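Local coordinates for protein fructose transport system repressor FruR (PDB 3O74) that probably binds DNA as a LacI-family repressor and activator of transcription, with fructose 1-phosphate as its preferred effector, at residues Q157-S162 and G166-Q171; S40-D45 and G127-L132. All coordinates share one frame; numbering follows the deposited sequence.

Contact 1. Residues Q157-S162 and G166-Q171; sequences QGEAFS and GQRLMQ
The turn that leads strand 152-158 into helix 163-177 forms a beta-alpha connection, in which G158, E159 and S162 meet G166, R168 and L169 of the helix. At the start of the helix S162 is the N-cap. Its carbonyl O accepts from G166 N at 3.1 Å, nearly straight with an N-H...O angle of 163°, while its OG takes the backbone N of C165; the one residue thus satisfies two amides of the first turn. Before it the loop is kinked by an inverse gamma turn centred on F161. At the strand end the contact is van der Waals packing of a methyl on main chain. L169 sends its CD1 methyl against the backbone of G158, 3.4 Å from G158 N and 3.7 Å from G158 CA. Having no side chain, G158 lets the methyl lie directly on the main chain at this point, and CD2 of L169 lies a little farther off, 4.2 Å from G158 CA. The leucine also packs on I126 of the neighbouring strand 122-128, so it belongs to the buried layer between helix and sheet. Outside this layer, E159 and R168 join in a salt bridge. With CG of E159 set between the backbone N and the carbonyl carbon (chi1 68°) and a further bend at chi2, the carboxylate swings toward the helix. There E159 OE2 lies 2.6 Å from R168 NH1, at the edge of the guanidinium and near its plane. The N-H is poorly aimed at OE2, which makes the hydrogen bond weak; the planes of the two groups are turned 56° apart. R168 NH2 has a second, long and weak ion pair with E164. A capped helix start, a methyl on a bare glycine backbone and an outer ion pair here close one beta-alpha step of the Rossmann-like periplasmic-binding-protein fold.

Contact 2. Residues S40-D45 and G127-L132; sequences SDDQPD and GARPEL
D42 and R129 reach for each other from opposite directions across the cleft between the two lobes, one from the turn after strand 34-39, the other from the end of strand 122-128. The carboxylate lies over one face of the guanidinium, displaced toward its margin: OD2 of D42 is 4.2 Å off the plane of the R129 group, and the two flat groups are inclined by only 31°. OD1 of D42 is 3.6 Å from R129 NH2, an ion pair held by charge, with no N-H directed at the oxygen. In the guanidinium plane, at its edge, sits the carbonyl O of D42, 2.6 Å from R129 NH2; so short an approach without a good angle is doubtful as an interaction and is no hydrogen bond. R129 folds to get there, bent at chi2 (-54°) and chi3, and the same bends bring its NH1 within 3.0 Å of E131 OE2 in a local salt bridge. D42 is itself held by a type I' turn and by an ST turn in which its backbone N donates to S40 OG at 3.0 Å. Its carboxylate is paired more firmly with R90, whose NH1 makes a salt bridge to OD1. D42 and R129 thus link the lobes through charge and not through a directed hydrogen bond, each having a second partner of opposite charge, R90 for the acid and E131 for the arginine.

From the N terminus, the chain leaves strand 34-39 at 40-45, runs through strands 61-64, 85-88 and 98-102 of the first lobe, and crosses to the second, where 127-132 closes the long loop of contact 2. Only afterwards does it open contact 1, a short loop with three residues between 157-162 and 166-171; the two follow in series, neither nested nor crossed. They meet in the sheet: strands 122-128 and 152-158 are neighbours, and G158 probably hydrogen-bonds through its N to G127 O and through its O to R129 N. Contact 1 thus joins a strand to the helix that follows it within one lobe, beside the strand end from which contact 2 spans to the other.

Contact 1. Residues Q157-S162 and G166-Q171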
ATOM      1  N   GLN B 157      17.893   3.375  16.556  1.00 28.22           N
ATOM      2  CA  GLN B 157      17.112   2.261  16.042  1.00 31.53           C
ATOM      3  C   GLN B 157      15.937   1.973  16.963  1.00 34.81           C
ATOM      4  O   GLN B 157      16.106   1.481  18.078  1.00 39.56           O
ATOM      5  CB  GLN B 157      17.999   1.033  15.849  1.00 32.25           C
ATOM      6  CG  GLN B 157      19.036   1.221  14.753  1.00 35.13           C
ATOM      7  CD  GLN B 157      19.984   0.051  14.631  1.00 40.28           C
ATOM      8  OE1 GLN B 157      20.992  -0.021  15.334  1.00 42.61           O
ATOM      9  NE2 GLN B 157      19.670  -0.873  13.730  1.00 40.81           N
ATOM     10  N   GLY B 158      14.744   2.301  16.480  1.00 25.88           N
ATOM     11  CA  GLY B 158      13.534   2.218  17.273  1.00 30.10           C
ATOM     12  C   GLY B 158      12.892   0.846  17.348  1.00 30.87           C
ATOM     13  O   GLY B 158      13.492  -0.169  16.985  1.00 28.80           O
ATOM     14  N   GLU B 159      11.649   0.834  17.814  1.00 27.40           N
ATOM     15  CA  GLU B 159      10.941  -0.396  18.147  1.00 35.00           C
ATOM     16  C   GLU B 159      10.047  -0.914  17.019  1.00 36.25           C
ATOM     17  O   GLU B 159       9.571  -2.048  17.078  1.00 38.56           O
ATOM     18  CB  GLU B 159      10.105  -0.189  19.415  1.00 43.32           C
ATOM     19  CG  GLU B 159       8.924   0.760  19.244  1.00 55.66           C
ATOM     20  CD  GLU B 159       9.340   2.206  19.019  1.00 66.01           C
ATOM     21  OE1 GLU B 159      10.447   2.596  19.450  1.00 63.85           O
ATOM     22  OE2 GLU B 159       8.547   2.956  18.412  1.00 73.87           O
ATOM     23  N   ALA B 160       9.814  -0.088  16.002  1.00 29.34           N
ATOM     24  CA  ALA B 160       8.926  -0.477  14.912  1.00 27.72           C
ATOM     25  C   ALA B 160       9.192   0.301  13.626  1.00 24.68           C
ATOM     26  O   ALA B 160       9.640   1.449  13.661  1.00 21.48           O
ATOM     27  CB  ALA B 160       7.469  -0.307  15.338  1.00 30.86           C
ATOM     28  N   PHE B 161       8.919  -0.334  12.492  1.00 21.49           N
ATOM     29  CA  PHE B 161       8.942   0.361  11.213  1.00 19.50           C
ATOM     30  C   PHE B 161       7.627   1.112  11.046  1.00 25.26           C
ATOM     31  O   PHE B 161       6.716   0.650  10.358  1.00 23.24           O
ATOM     32  CB  PHE B 161       9.145  -0.617  10.060  1.00 16.56           C
ATOM     33  CG  PHE B 161      10.514  -1.250  10.030  1.00 22.85           C
ATOM     34  CD1 PHE B 161      11.627  -0.511   9.658  1.00 21.31           C
ATOM     35  CD2 PHE B 161      10.682  -2.586  10.360  1.00 18.46           C
ATOM     36  CE1 PHE B 161      12.886  -1.091   9.622  1.00 19.10           C
ATOM     37  CE2 PHE B 161      11.936  -3.174  10.325  1.00 20.55           C
ATOM     38  CZ  PHE B 161      13.041  -2.425   9.955  1.00 23.94           C
ATOM     39  N   SER B 162       7.528   2.269  11.690  1.00 24.63           N
ATOM     40  CA  SER B 162       6.308   3.063  11.646  1.00 28.43           C
ATOM     41  C   SER B 162       6.625   4.541  11.526  1.00 25.28           C
ATOM     42  O   SER B 162       7.721   4.988  11.864  1.00 19.53           O
ATOM     43  CB  SER B 162       5.464   2.835  12.901  1.00 28.38           C
ATOM     44  OG  SER B 162       6.019   3.502  14.023  1.00 28.25           O
ATOM     45  N   GLY B 166       9.586   6.874  13.487  1.00 21.56           N
ATOM     46  CA  GLY B 166      10.491   7.758  12.776  1.00 22.67           C
ATOM     47  C   GLY B 166      10.425   9.173  13.316  1.00 27.85           C
ATOM     48  O   GLY B 166      11.447   9.845  13.470  1.00 25.31           O
ATOM     49  N   GLN B 167       9.213   9.630  13.606  1.00 24.76           N
ATOM     50  CA  GLN B 167       9.023  10.957  14.176  1.00 27.02           C
ATOM     51  C   GLN B 167       9.686  11.059  15.549  1.00 28.40           C
ATOM     52  O   GLN B 167      10.367  12.040  15.848  1.00 30.18           O
ATOM     53  CB  GLN B 167       7.528  11.278  14.273  1.00 27.50           C
ATOM     54  CG  GLN B 167       7.202  12.665  14.801  1.00 35.92           C
ATOM     55  CD  GLN B 167       5.703  12.892  14.926  1.00 46.67           C
ATOM     56  OE1 GLN B 167       4.937  11.948  15.122  1.00 38.80           O
ATOM     57  NE2 GLN B 167       5.277  14.148  14.809  1.00 53.24           N
ATOM     58  N   ARG B 168       9.495  10.040  16.381  1.00 24.96           N
ATOM     59  CA  ARG B 168      10.078  10.040  17.721  1.00 28.74           C
ATOM     60  C   ARG B 168      11.603  10.042  17.681  1.00 33.82           C
ATOM     61  O   ARG B 168      12.247  10.772  18.434  1.00 33.01           O
ATOM     62  CB  ARG B 168       9.589   8.831  18.522  1.00 33.64           C
ATOM     63  CG  ARG B 168      10.236   8.692  19.895  1.00 44.34           C
ATOM     64  CD  ARG B 168       9.743   7.443  20.614  1.00 51.03           C
ATOM     65  NE  ARG B 168       8.297   7.293  20.483  1.00 60.07           N
ATOM     66  CZ  ARG B 168       7.705   6.340  19.770  1.00 65.24           C
ATOM     67  NH1 ARG B 168       8.436   5.432  19.138  1.00 63.50           N
ATOM     68  NH2 ARG B 168       6.380   6.287  19.697  1.00 66.99           N
ATOM     69  N   LEU B 169      12.175   9.216  16.809  1.00 27.76           N
ATOM     70  CA  LEU B 169      13.628   9.112  16.693  1.00 24.45           C
ATOM     71  C   LEU B 169      14.267  10.385  16.138  1.00 28.06           C
ATOM     72  O   LEU B 169      15.346  10.786  16.574  1.00 31.41           O
ATOM     73  CB  LEU B 169      14.016   7.909  15.832  1.00 22.00           C
ATOM     74  CG  LEU B 169      13.616   6.544  16.395  1.00 24.88           C
ATOM     75  CD1 LEU B 169      14.021   5.431  15.440  1.00 30.40           C
ATOM     76  CD2 LEU B 169      14.220   6.325  17.775  1.00 32.05           C
HETATM   77  N   MSE B 170      13.605  11.017  15.175  1.00 27.81           N
HETATM   78  CA  MSE B 170      14.107  12.271  14.624  1.00 28.53           C
HETATM   79  C   MSE B 170      14.156  13.340  15.708  1.00 30.72           C
HETATM   80  O   MSE B 170      15.117  14.102  15.791  1.00 30.28           O
HETATM   81  CB  MSE B 170      13.246  12.748  13.454  1.00 26.35           C
HETATM   82  CG  MSE B 170      13.843  13.934  12.702  1.00 29.59           C
HETATM   83 SE   MSE B 170      15.604  13.507  11.971  0.61 32.00          SE
HETATM   84  CE  MSE B 170      16.021  15.212  11.131  1.00 44.14           C
ATOM     85  N   GLN B 171      13.114  13.396  16.535  1.00 37.29           N
ATOM     86  CA  GLN B 171      13.067  14.341  17.649  1.00 41.83           C
ATOM     87  C   GLN B 171      14.220  14.091  18.607  1.00 42.75           C
ATOM     88  O   GLN B 171      14.958  15.009  18.964  1.00 44.16           O
ATOM     89  CB  GLN B 171      11.747  14.221  18.412  1.00 47.63           C
ATOM     90  CG  GLN B 171      10.647  15.129  17.914  1.00 53.72           C
ATOM     91  CD  GLN B 171      10.961  16.599  18.118  1.00 55.69           C
ATOM     92  OE1 GLN B 171      11.857  16.963  18.883  1.00 54.23           O
ATOM     93  NE2 GLN B 171      10.217  17.454  17.431  1.00 57.17           N
TER

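Contact 2. Residues S40-D45 and G127-L132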
ATOM      1  N   SER B  40       0.829  -9.932   9.751  1.00 22.63           N
ATOM      2  CA  SER B  40       1.208 -10.171  11.137  1.00 27.91           C
ATOM      3  C   SER B  40       1.248  -8.862  11.917  1.00 30.70           C
ATOM      4  O   SER B  40       1.264  -8.861  13.149  1.00 33.14           O
ATOM      5  CB  SER B  40       2.598 -10.796  11.189  1.00 25.90           C
ATOM      6  OG  SER B  40       3.570  -9.845  10.790  1.00 22.57           O
ATOM      7  N   ASP B  41       1.290  -7.750  11.193  1.00 29.78           N
ATOM      8  CA  ASP B  41       1.469  -6.447  11.815  1.00 36.11           C
ATOM      9  C   ASP B  41       2.798  -6.391  12.567  1.00 34.41           C
ATOM     10  O   ASP B  41       2.946  -5.635  13.526  1.00 28.36           O
ATOM     11  CB  ASP B  41       0.310  -6.137  12.761  1.00 41.86           C
ATOM     12  CG  ASP B  41      -0.314  -4.789  12.487  1.00 54.40           C
ATOM     13  OD1 ASP B  41       0.203  -3.782  13.009  1.00 60.06           O
ATOM     14  OD2 ASP B  41      -1.315  -4.736  11.740  1.00 60.73           O
ATOM     15  N   ASP B  42       3.759  -7.199  12.127  1.00 28.39           N
ATOM     16  CA  ASP B  42       5.074  -7.264  12.760  1.00 26.22           C
ATOM     17  C   ASP B  42       5.009  -7.683  14.232  1.00 37.88           C
ATOM     18  O   ASP B  42       5.942  -7.439  14.995  1.00 40.87           O
ATOM     19  CB  ASP B  42       5.824  -5.932  12.607  1.00 30.76           C
ATOM     20  CG  ASP B  42       7.148  -6.087  11.867  1.00 37.26           C
ATOM     21  OD1 ASP B  42       7.651  -7.225  11.785  1.00 36.72           O
ATOM     22  OD2 ASP B  42       7.686  -5.078  11.369  1.00 34.76           O
ATOM     23  N   GLN B  43       3.906  -8.314  14.624  1.00 33.88           N
ATOM     24  CA  GLN B  43       3.762  -8.840  15.979  1.00 34.45           C
ATOM     25  C   GLN B  43       3.939 -10.356  15.982  1.00 38.34           C
ATOM     26  O   GLN B  43       3.201 -11.072  15.300  1.00 38.21           O
ATOM     27  CB  GLN B  43       2.388  -8.479  16.551  1.00 41.59           C
ATOM     28  CG  GLN B  43       2.042  -7.000  16.462  1.00 51.39           C
ATOM     29  CD  GLN B  43       2.815  -6.155  17.454  1.00 63.28           C
ATOM     30  OE1 GLN B  43       2.579  -6.224  18.661  1.00 67.18           O
ATOM     31  NE2 GLN B  43       3.744  -5.350  16.950  1.00 66.46           N
ATOM     32  N   PRO B  44       4.917 -10.850  16.755  1.00 36.58           N
ATOM     33  CA  PRO B  44       5.260 -12.274  16.801  1.00 38.27           C
ATOM     34  C   PRO B  44       4.088 -13.193  17.130  1.00 38.70           C
ATOM     35  O   PRO B  44       4.034 -14.297  16.590  1.00 37.70           O
ATOM     36  CB  PRO B  44       6.312 -12.338  17.907  1.00 40.98           C
ATOM     37  CG  PRO B  44       6.967 -11.004  17.858  1.00 39.59           C
ATOM     38  CD  PRO B  44       5.855 -10.036  17.546  1.00 41.37           C
ATOM     39  N   ASP B  45       3.173 -12.764  17.995  1.00 38.18           N
ATOM     40  CA  ASP B  45       2.048 -13.621  18.358  1.00 42.07           C
ATOM     41  C   ASP B  45       1.013 -13.707  17.241  1.00 35.27           C
ATOM     42  O   ASP B  45       0.376 -14.742  17.055  1.00 34.61           O
ATOM     43  CB  ASP B  45       1.376 -13.160  19.649  1.00 50.53           C
ATOM     44  CG  ASP B  45       0.284 -14.112  20.101  1.00 61.75           C
ATOM     45  OD1 ASP B  45      -0.896 -13.701  20.142  1.00 64.64           O
ATOM     46  OD2 ASP B  45       0.604 -15.283  20.400  1.00 64.57           O
ATOM     47  N   GLY B 127      16.758   3.808  12.160  1.00 23.78           N
ATOM     48  CA  GLY B 127      16.270   2.493  11.806  1.00 26.41           C
ATOM     49  C   GLY B 127      15.345   1.964  12.882  1.00 24.95           C
ATOM     50  O   GLY B 127      14.950   2.701  13.776  1.00 24.59           O
ATOM     51  N   ALA B 128      15.007   0.685  12.798  1.00 20.96           N
ATOM     52  CA  ALA B 128      14.068   0.074  13.730  1.00 22.68           C
ATOM     53  C   ALA B 128      14.248  -1.433  13.717  1.00 22.75           C
ATOM     54  O   ALA B 128      14.807  -1.986  12.771  1.00 28.08           O
ATOM     55  CB  ALA B 128      12.631   0.441  13.365  1.00 23.40           C
ATOM     56  N   ARG B 129      13.780  -2.092  14.772  1.00 24.01           N
ATOM     57  CA  ARG B 129      13.903  -3.541  14.885  1.00 28.10           C
ATOM     58  C   ARG B 129      15.340  -3.984  14.661  1.00 21.86           C
ATOM     59  O   ARG B 129      15.609  -4.768  13.757  1.00 25.39           O
ATOM     60  CB  ARG B 129      12.994  -4.228  13.866  1.00 26.01           C
ATOM     61  CG  ARG B 129      11.528  -3.883  14.023  1.00 34.38           C
ATOM     62  CD  ARG B 129      11.079  -4.151  15.445  1.00 45.03           C
ATOM     63  NE  ARG B 129       9.788  -4.826  15.490  1.00 48.91           N
ATOM     64  CZ  ARG B 129       9.609  -6.106  15.185  1.00 51.14           C
ATOM     65  NH1 ARG B 129      10.639  -6.849  14.804  1.00 52.66           N
ATOM     66  NH2 ARG B 129       8.401  -6.645  15.254  1.00 51.28           N
ATOM     67  N   PRO B 130      16.271  -3.485  15.493  1.00 25.61           N
ATOM     68  CA  PRO B 130      17.706  -3.743  15.321  1.00 26.60           C
ATOM     69  C   PRO B 130      18.065  -5.231  15.352  1.00 28.97           C
ATOM     70  O   PRO B 130      19.104  -5.623  14.816  1.00 29.08           O
ATOM     71  CB  PRO B 130      18.342  -3.012  16.513  1.00 29.17           C
ATOM     72  CG  PRO B 130      17.245  -2.880  17.513  1.00 29.15           C
ATOM     73  CD  PRO B 130      15.995  -2.705  16.712  1.00 25.38           C
ATOM     74  N   GLU B 131      17.217  -6.046  15.969  1.00 30.27           N
ATOM     75  CA  GLU B 131      17.497  -7.476  16.090  1.00 36.94           C
ATOM     76  C   GLU B 131      17.403  -8.207  14.749  1.00 35.75           C
ATOM     77  O   GLU B 131      18.077  -9.216  14.538  1.00 30.29           O
ATOM     78  CB  GLU B 131      16.572  -8.130  17.125  1.00 44.04           C
ATOM     79  CG  GLU B 131      15.122  -8.320  16.672  1.00 49.10           C
ATOM     80  CD  GLU B 131      14.274  -7.071  16.839  1.00 52.02           C
ATOM     81  OE1 GLU B 131      14.829  -6.002  17.175  1.00 50.97           O
ATOM     82  OE2 GLU B 131      13.046  -7.161  16.634  1.00 52.81           O
ATOM     83  N   LEU B 132      16.573  -7.693  13.842  1.00 31.03           N
ATOM     84  CA  LEU B 132      16.369  -8.328  12.541  1.00 27.56           C
ATOM     85  C   LEU B 132      17.631  -8.326  11.684  1.00 28.65           C
ATOM     86  O   LEU B 132      18.433  -7.396  11.747  1.00 27.20           O
ATOM     87  CB  LEU B 132      15.233  -7.642  11.774  1.00 29.47           C
ATOM     88  CG  LEU B 132      13.835  -7.668  12.384  1.00 34.28           C
ATOM     89  CD1 LEU B 132      12.847  -6.984  11.450  1.00 29.31           C
ATOM     90  CD2 LEU B 132      13.407  -9.097  12.671  1.00 39.20           C
TER